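Long-range contacts in leucine-rich-repeat protein (Methanosarcina barkeri, PDB 4WNR), which binds GDP with magnesium in its Ras-like Roc domain, followed by part of the COR domain, and in full length is probably a serine/threonine kinase: residues P38-K43 against E201-E206; I226-Y231 against D269-E274. All coordinates share one frame; numbering follows the deposited sequence.

Interaction 1 (P38-K43 against E201-E206); sequences PLNEVK and EHMQIE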
loop_
_atom_site.group_PDB
_atom_site.type_symbol
_atom_site.label_atom_id
_atom_site.label_comp_id
_atom_site.label_asym_id
_atom_site.label_seq_id
_atom_site.Cartn_x
_atom_site.Cartn_y
_atom_site.Cartn_z
ATOM N N PRO A 38 -10.278 -10.376 -18.769
ATOM C CA PRO A 38 -9.036 -10.365 -17.996
ATOM C C PRO A 38 -8.985 -9.211 -16.991
ATOM O O PRO A 38 -9.600 -8.163 -17.215
ATOM C CB PRO A 38 -7.960 -10.196 -19.070
ATOM C CG PRO A 38 -8.638 -9.449 -20.162
ATOM C CD PRO A 38 -10.074 -9.886 -20.145
ATOM N N LEU A 39 -8.250 -9.414 -15.900
ATOM C CA LEU A 39 -8.158 -8.421 -14.825
ATOM C C LEU A 39 -7.281 -7.239 -15.239
ATOM O O LEU A 39 -7.745 -6.098 -15.283
ATOM C CB LEU A 39 -7.615 -9.069 -13.542
ATOM C CG LEU A 39 -7.400 -8.172 -12.316
ATOM C CD1 LEU A 39 -8.629 -7.327 -12.001
ATOM C CD2 LEU A 39 -7.020 -9.021 -11.114
ATOM N N ASN A 40 -6.017 -7.530 -15.540
ATOM C CA ASN A 40 -5.052 -6.524 -15.997
ATOM C C ASN A 40 -4.921 -5.317 -15.064
ATOM O O ASN A 40 -4.950 -4.167 -15.509
ATOM C CB ASN A 40 -5.389 -6.057 -17.422
ATOM C CG ASN A 40 -5.468 -7.201 -18.421
ATOM O OD1 ASN A 40 -6.316 -7.191 -19.313
ATOM N ND2 ASN A 40 -4.584 -8.189 -18.287
ATOM N N GLU A 41 -4.782 -5.593 -13.770
ATOM C CA GLU A 41 -4.534 -4.554 -12.767
ATOM C C GLU A 41 -3.443 -4.980 -11.796
ATOM O O GLU A 41 -3.387 -6.140 -11.386
ATOM C CB GLU A 41 -5.805 -4.209 -11.986
ATOM C CG GLU A 41 -6.484 -2.923 -12.434
ATOM C CD GLU A 41 -7.413 -2.336 -11.386
ATOM O OE1 GLU A 41 -7.315 -2.718 -10.203
ATOM O OE2 GLU A 41 -8.242 -1.473 -11.744
ATOM N N VAL A 42 -2.582 -4.030 -11.436
ATOM C CA VAL A 42 -1.491 -4.270 -10.491
ATOM C C VAL A 42 -1.324 -3.059 -9.584
ATOM O O VAL A 42 -1.444 -1.918 -10.033
ATOM C CB VAL A 42 -0.141 -4.505 -11.205
ATOM C CG1 VAL A 42 0.880 -5.089 -10.238
ATOM C CG2 VAL A 42 -0.303 -5.421 -12.407
ATOM N N LYS A 43 -1.044 -3.316 -8.310
ATOM C CA LYS A 43 -0.666 -2.260 -7.377
ATOM C C LYS A 43 0.852 -2.107 -7.397
ATOM O O LYS A 43 1.578 -3.084 -7.216
ATOM C CB LYS A 43 -1.148 -2.579 -5.959
ATOM C CG LYS A 43 -0.925 -1.441 -4.973
ATOM C CD LYS A 43 -1.702 -1.631 -3.678
ATOM C CE LYS A 43 -1.101 -2.728 -2.818
ATOM N NZ LYS A 43 -1.869 -2.929 -1.560
ATOM N N GLU A 201 2.160 -12.454 -12.267
ATOM C CA GLU A 201 1.406 -13.714 -12.316
ATOM C C GLU A 201 -0.103 -13.541 -12.490
ATOM O O GLU A 201 -0.737 -14.325 -13.200
ATOM C CB GLU A 201 1.686 -14.561 -11.070
ATOM C CG GLU A 201 3.100 -15.125 -11.012
ATOM C CD GLU A 201 3.224 -16.328 -10.092
ATOM O OE1 GLU A 201 4.100 -16.307 -9.198
ATOM O OE2 GLU A 201 2.450 -17.296 -10.260
ATOM N N HIS A 202 -0.674 -12.519 -11.859
ATOM C CA HIS A 202 -2.128 -12.306 -11.900
ATOM C C HIS A 202 -2.586 -11.393 -13.047
ATOM O O HIS A 202 -3.728 -10.926 -13.060
ATOM C CB HIS A 202 -2.640 -11.788 -10.548
ATOM C CG HIS A 202 -2.402 -10.328 -10.321
ATOM N ND1 HIS A 202 -1.178 -9.822 -9.940
ATOM C CD2 HIS A 202 -3.238 -9.266 -10.406
ATOM C CE1 HIS A 202 -1.268 -8.511 -9.811
ATOM N NE2 HIS A 202 -2.508 -8.149 -10.086
ATOM N N MET A 203 -1.701 -11.156 -14.010
ATOM C CA MET A 203 -2.051 -10.398 -15.212
ATOM C C MET A 203 -2.827 -11.286 -16.187
ATOM O O MET A 203 -3.744 -10.823 -16.868
ATOM C CB MET A 203 -0.791 -9.852 -15.894
ATOM C CG MET A 203 -0.963 -8.465 -16.486
ATOM S SD MET A 203 -1.186 -7.225 -15.196
ATOM C CE MET A 203 -1.541 -5.774 -16.179
ATOM N N GLN A 204 -2.447 -12.561 -16.242
ATOM C CA GLN A 204 -3.107 -13.547 -17.100
ATOM C C GLN A 204 -4.414 -14.072 -16.501
ATOM O O GLN A 204 -5.238 -14.641 -17.220
ATOM C CB GLN A 204 -2.162 -14.722 -17.377
ATOM C CG GLN A 204 -0.863 -14.331 -18.068
ATOM C CD GLN A 204 -1.084 -13.767 -19.462
ATOM O OE1 GLN A 204 -1.751 -14.387 -20.294
ATOM N NE2 GLN A 204 -0.525 -12.588 -19.727
ATOM N N ILE A 205 -4.597 -13.890 -15.194
ATOM C CA ILE A 205 -5.817 -14.334 -14.511
ATOM C C ILE A 205 -7.022 -13.515 -14.981
ATOM O O ILE A 205 -6.915 -12.308 -15.211
ATOM C CB ILE A 205 -5.674 -14.254 -12.971
ATOM C CG1 ILE A 205 -4.615 -15.257 -12.494
ATOM C CG2 ILE A 205 -7.008 -14.534 -12.280
ATOM C CD1 ILE A 205 -4.274 -15.167 -11.019
ATOM N N GLU A 206 -8.164 -14.189 -15.114
ATOM C CA GLU A 206 -9.387 -13.573 -15.638
ATOM C C GLU A 206 -10.569 -13.747 -14.682
ATOM O O GLU A 206 -10.662 -14.741 -13.959
ATOM C CB GLU A 206 -9.724 -14.130 -17.027
ATOM C CG GLU A 206 -9.701 -15.649 -17.136
ATOM C CD GLU A 206 -10.048 -16.151 -18.527
ATOM O OE1 GLU A 206 -9.855 -15.400 -19.509
ATOM O OE2 GLU A 206 -10.509 -17.307 -18.642
#

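Interaction 2 (I226-Y231 against D269-E274); sequences ITYEEY and DTHVLE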
loop_
_atom_site.group_PDB
_atom_site.type_symbol
_atom_site.label_atom_id
_atom_site.label_comp_id
_atom_site.label_asym_id
_atom_site.label_seq_id
_atom_site.Cartn_x
_atom_site.Cartn_y
_atom_site.Cartn_z
ATOM N N ILE A 226 -16.217 -0.535 5.536
ATOM C CA ILE A 226 -17.460 -1.305 5.601
ATOM C C ILE A 226 -17.240 -2.590 6.395
ATOM O O ILE A 226 -16.144 -3.148 6.396
ATOM C CB ILE A 226 -18.017 -1.643 4.198
ATOM C CG1 ILE A 226 -16.991 -2.435 3.374
ATOM C CG2 ILE A 226 -18.436 -0.367 3.477
ATOM C CD1 ILE A 226 -17.476 -2.842 1.998
ATOM N N THR A 227 -18.288 -3.046 7.075
ATOM C CA THR A 227 -18.221 -4.294 7.838
ATOM C C THR A 227 -18.340 -5.497 6.899
ATOM O O THR A 227 -18.718 -5.355 5.737
ATOM C CB THR A 227 -19.274 -4.362 8.973
ATOM O OG1 THR A 227 -19.188 -5.632 9.635
ATOM C CG2 THR A 227 -20.693 -4.166 8.454
ATOM N N TYR A 228 -18.010 -6.676 7.417
ATOM C CA TYR A 228 -17.985 -7.905 6.615
ATOM C C TYR A 228 -19.393 -8.348 6.197
ATOM O O TYR A 228 -19.558 -9.051 5.197
ATOM C CB TYR A 228 -17.262 -9.018 7.387
ATOM C CG TYR A 228 -16.786 -10.212 6.567
ATOM C CD1 TYR A 228 -16.442 -10.091 5.218
ATOM C CD2 TYR A 228 -16.637 -11.462 7.164
ATOM C CE1 TYR A 228 -15.994 -11.182 4.490
ATOM C CE2 TYR A 228 -16.190 -12.556 6.442
ATOM C CZ TYR A 228 -15.871 -12.413 5.108
ATOM O OH TYR A 228 -15.426 -13.504 4.397
ATOM N N GLU A 229 -20.395 -7.928 6.967
ATOM C CA GLU A 229 -21.803 -8.141 6.619
ATOM C C GLU A 229 -22.190 -7.310 5.394
ATOM O O GLU A 229 -22.881 -7.798 4.498
ATOM C CB GLU A 229 -22.705 -7.780 7.811
ATOM C CG GLU A 229 -24.204 -7.979 7.589
ATOM C CD GLU A 229 -24.600 -9.429 7.358
ATOM O OE1 GLU A 229 -23.866 -10.337 7.805
ATOM O OE2 GLU A 229 -25.658 -9.660 6.734
ATOM N N GLU A 230 -21.735 -6.059 5.365
ATOM C CA GLU A 230 -22.046 -5.135 4.271
ATOM C C GLU A 230 -21.395 -5.569 2.962
ATOM O O GLU A 230 -21.979 -5.400 1.893
ATOM C CB GLU A 230 -21.605 -3.712 4.624
ATOM C CG GLU A 230 -22.490 -3.028 5.657
ATOM C CD GLU A 230 -21.960 -1.675 6.104
ATOM O OE1 GLU A 230 -22.782 -0.778 6.382
ATOM O OE2 GLU A 230 -20.724 -1.505 6.187
ATOM N N TYR A 231 -20.186 -6.119 3.051
ATOM C CA TYR A 231 -19.488 -6.640 1.877
ATOM C C TYR A 231 -20.224 -7.834 1.270
ATOM O O TYR A 231 -20.376 -7.917 0.049
ATOM C CB TYR A 231 -18.052 -7.044 2.227
ATOM C CG TYR A 231 -17.349 -7.766 1.097
ATOM C CD1 TYR A 231 -16.848 -7.067 0.004
ATOM C CD2 TYR A 231 -17.204 -9.151 1.114
ATOM C CE1 TYR A 231 -16.214 -7.724 -1.038
ATOM C CE2 TYR A 231 -16.572 -9.817 0.078
ATOM C CZ TYR A 231 -16.080 -9.100 -0.995
ATOM O OH TYR A 231 -15.449 -9.762 -2.021
ATOM N N ASP A 269 -13.182 -8.026 10.327
ATOM C CA ASP A 269 -14.475 -7.356 10.178
ATOM C C ASP A 269 -14.351 -6.046 9.399
ATOM O O ASP A 269 -15.214 -5.725 8.581
ATOM C CB ASP A 269 -15.111 -7.089 11.545
ATOM C CG ASP A 269 -16.573 -6.672 11.438
ATOM O OD1 ASP A 269 -17.328 -7.310 10.674
ATOM O OD2 ASP A 269 -16.969 -5.704 12.119
ATOM N N THR A 270 -13.278 -5.300 9.654
ATOM C CA THR A 270 -13.080 -3.984 9.045
ATOM C C THR A 270 -12.486 -4.076 7.633
ATOM O O THR A 270 -11.364 -4.551 7.450
ATOM C CB THR A 270 -12.164 -3.106 9.919
ATOM O OG1 THR A 270 -12.605 -3.162 11.281
ATOM C CG2 THR A 270 -12.180 -1.653 9.442
ATOM N N HIS A 271 -13.250 -3.610 6.646
ATOM C CA HIS A 271 -12.786 -3.501 5.261
ATOM C C HIS A 271 -12.601 -2.027 4.927
ATOM O O HIS A 271 -13.558 -1.343 4.562
ATOM C CB HIS A 271 -13.798 -4.124 4.296
ATOM C CG HIS A 271 -13.942 -5.607 4.439
ATOM N ND1 HIS A 271 -14.378 -6.203 5.602
ATOM C CD2 HIS A 271 -13.723 -6.612 3.559
ATOM C CE1 HIS A 271 -14.408 -7.514 5.438
ATOM N NE2 HIS A 271 -14.018 -7.788 4.205
ATOM N N VAL A 272 -11.369 -1.544 5.051
ATOM C CA VAL A 272 -11.074 -0.120 4.889
ATOM C C VAL A 272 -11.035 0.279 3.413
ATOM O O VAL A 272 -10.312 -0.321 2.615
ATOM C CB VAL A 272 -9.740 0.256 5.569
ATOM C CG1 VAL A 272 -9.416 1.730 5.356
ATOM C CG2 VAL A 272 -9.799 -0.064 7.056
ATOM N N LEU A 273 -11.819 1.298 3.066
ATOM C CA LEU A 273 -11.859 1.849 1.706
ATOM C C LEU A 273 -10.973 3.089 1.561
ATOM O O LEU A 273 -10.445 3.352 0.480
ATOM C CB LEU A 273 -13.299 2.195 1.310
ATOM C CG LEU A 273 -14.133 1.061 0.705
ATOM C CD1 LEU A 273 -14.133 -0.180 1.587
ATOM C CD2 LEU A 273 -15.556 1.539 0.458
ATOM N N GLU A 274 -10.831 3.847 2.646
ATOM C CA GLU A 274 -9.986 5.040 2.677
ATOM C C GLU A 274 -8.746 4.787 3.544
ATOM O O GLU A 274 -8.858 4.709 4.768
ATOM C CB GLU A 274 -10.783 6.233 3.221
ATOM C CG GLU A 274 -10.004 7.539 3.324
ATOM C CD GLU A 274 -9.434 7.999 1.994
ATOM O OE1 GLU A 274 -8.236 8.359 1.955
ATOM O OE2 GLU A 274 -10.178 7.996 0.989
#

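Interaction 1 (P38-K43 against E201-E206)
His-202 reaches Glu-41 across this contact, its ring NE2 donating to the backbone carbonyl O of Glu-41; the modelled length of 2.5 Å is doubtful, and the acceptor is tilted from the ring plane. Leu-39 comes to the same ring from its edge, in plane, with CD2 of Leu-39 3.9 Å from CD2 of His-202. The next residue, Met-203, is bent at chi2 (68°), which carries its thioether across Val-42 at about a right angle and lays its methyl CE against the backbone of Asn-40, 3.6 Å from CA of Asn-40. A second hydrogen bond, from N of Leu-39 to O of Ile-205 (3.3 Å), is nearly straight at 167°. Next to it, Pro-38 and Glu-206 form an antiparallel, non-hydrogen-bonded pair. Strand 206-208 thereby joins strand 36-47 of the Roc sheet, a P-loop GTPase fold, as the chain passes into COR. Further out, Leu-256 of helix 243-256 packs on both Leu-39 and His-202, while Met-203 also meets Ile-90 of strand 88-96. The carboxylate of Glu-41 turns to a salt bridge with Lys-215, and backbone bonds of Asn-40 to Lys-91 and Val-42 to Asn-93 hold the strand that presents these groups.

Interaction 2 (I226-Y231 against D269-E274)
Thr-227 holds OG1 opposite its own backbone N (chi1 177°), and Asp-269 extends its carboxylate in the same sense (chi1 -168°), which brings the two side chains together. OG1 of Thr-227 donates to OD1 of Asp-269 over 2.7 Å, on the syn side of the carboxylate but 31° out of its plane. The same OD1 receives a weak, long bond from N of Tyr-228, and OD2 of Asp-269 forms a salt bridge with Arg-321. Thr-227 is the N-cap of helix 228-237; OE2 of Glu-230 folds back onto N of Thr-227 at 3.0 Å, while OG1 turns to Asp-269.

Behind the cap, Ile-226 and His-271 make an antiparallel hydrogen-bonded pair: N of Ile-226 to O of His-271 and N of His-271 to O of Ile-226 are both 2.9 Å. This closes the two-stranded sheet of 225-226 and 271-272 in the COR part of the chain. On one face of it, CG1 of Ile-226 rests 3.7 Å from CB of His-271, and CD1 of Leu-273 approaches the same CG1. The rings of Tyr-228 and Tyr-231 both flank the His-271 ring from the same side, nearly parallel to it but slid aside with little overlap, centroids 5.2 and 5.6 Å away. ND1 of His-271 donates to O of Asp-269, in the ring plane, which restrains the rotation of the imidazole. With the hydroxyl of Thr-227, more weakly the backbone N of Tyr-228, and Arg-321 around one carboxylate, Asp-269 is likely to stay ionised, and its charge would suit the positive end of the helix dipole.

In the fold
Along the chain interaction 1 is complete before interaction 2 begins: residues 38-43 pair back with 201-206, and only then does the chain run on through 226-231 to 269-274. Their centres lie 23 Å apart, and their nearest atoms are still about 10 Å from each other. The first belongs to the large mixed sheet of the Roc GTPase, at the strand that leads into the GDP-binding P-loop; the second lies within the COR part, on a separate two-stranded sheet. Helix 243-256 links them, since Leu-256 and Phe-252 pack on interaction 1 while Leu-249, Val-250 and Leu-253 meet Tyr-231 of interaction 2. One COR helix thus bridges the Roc-COR junction and the two-stranded sheet with helix 228-237.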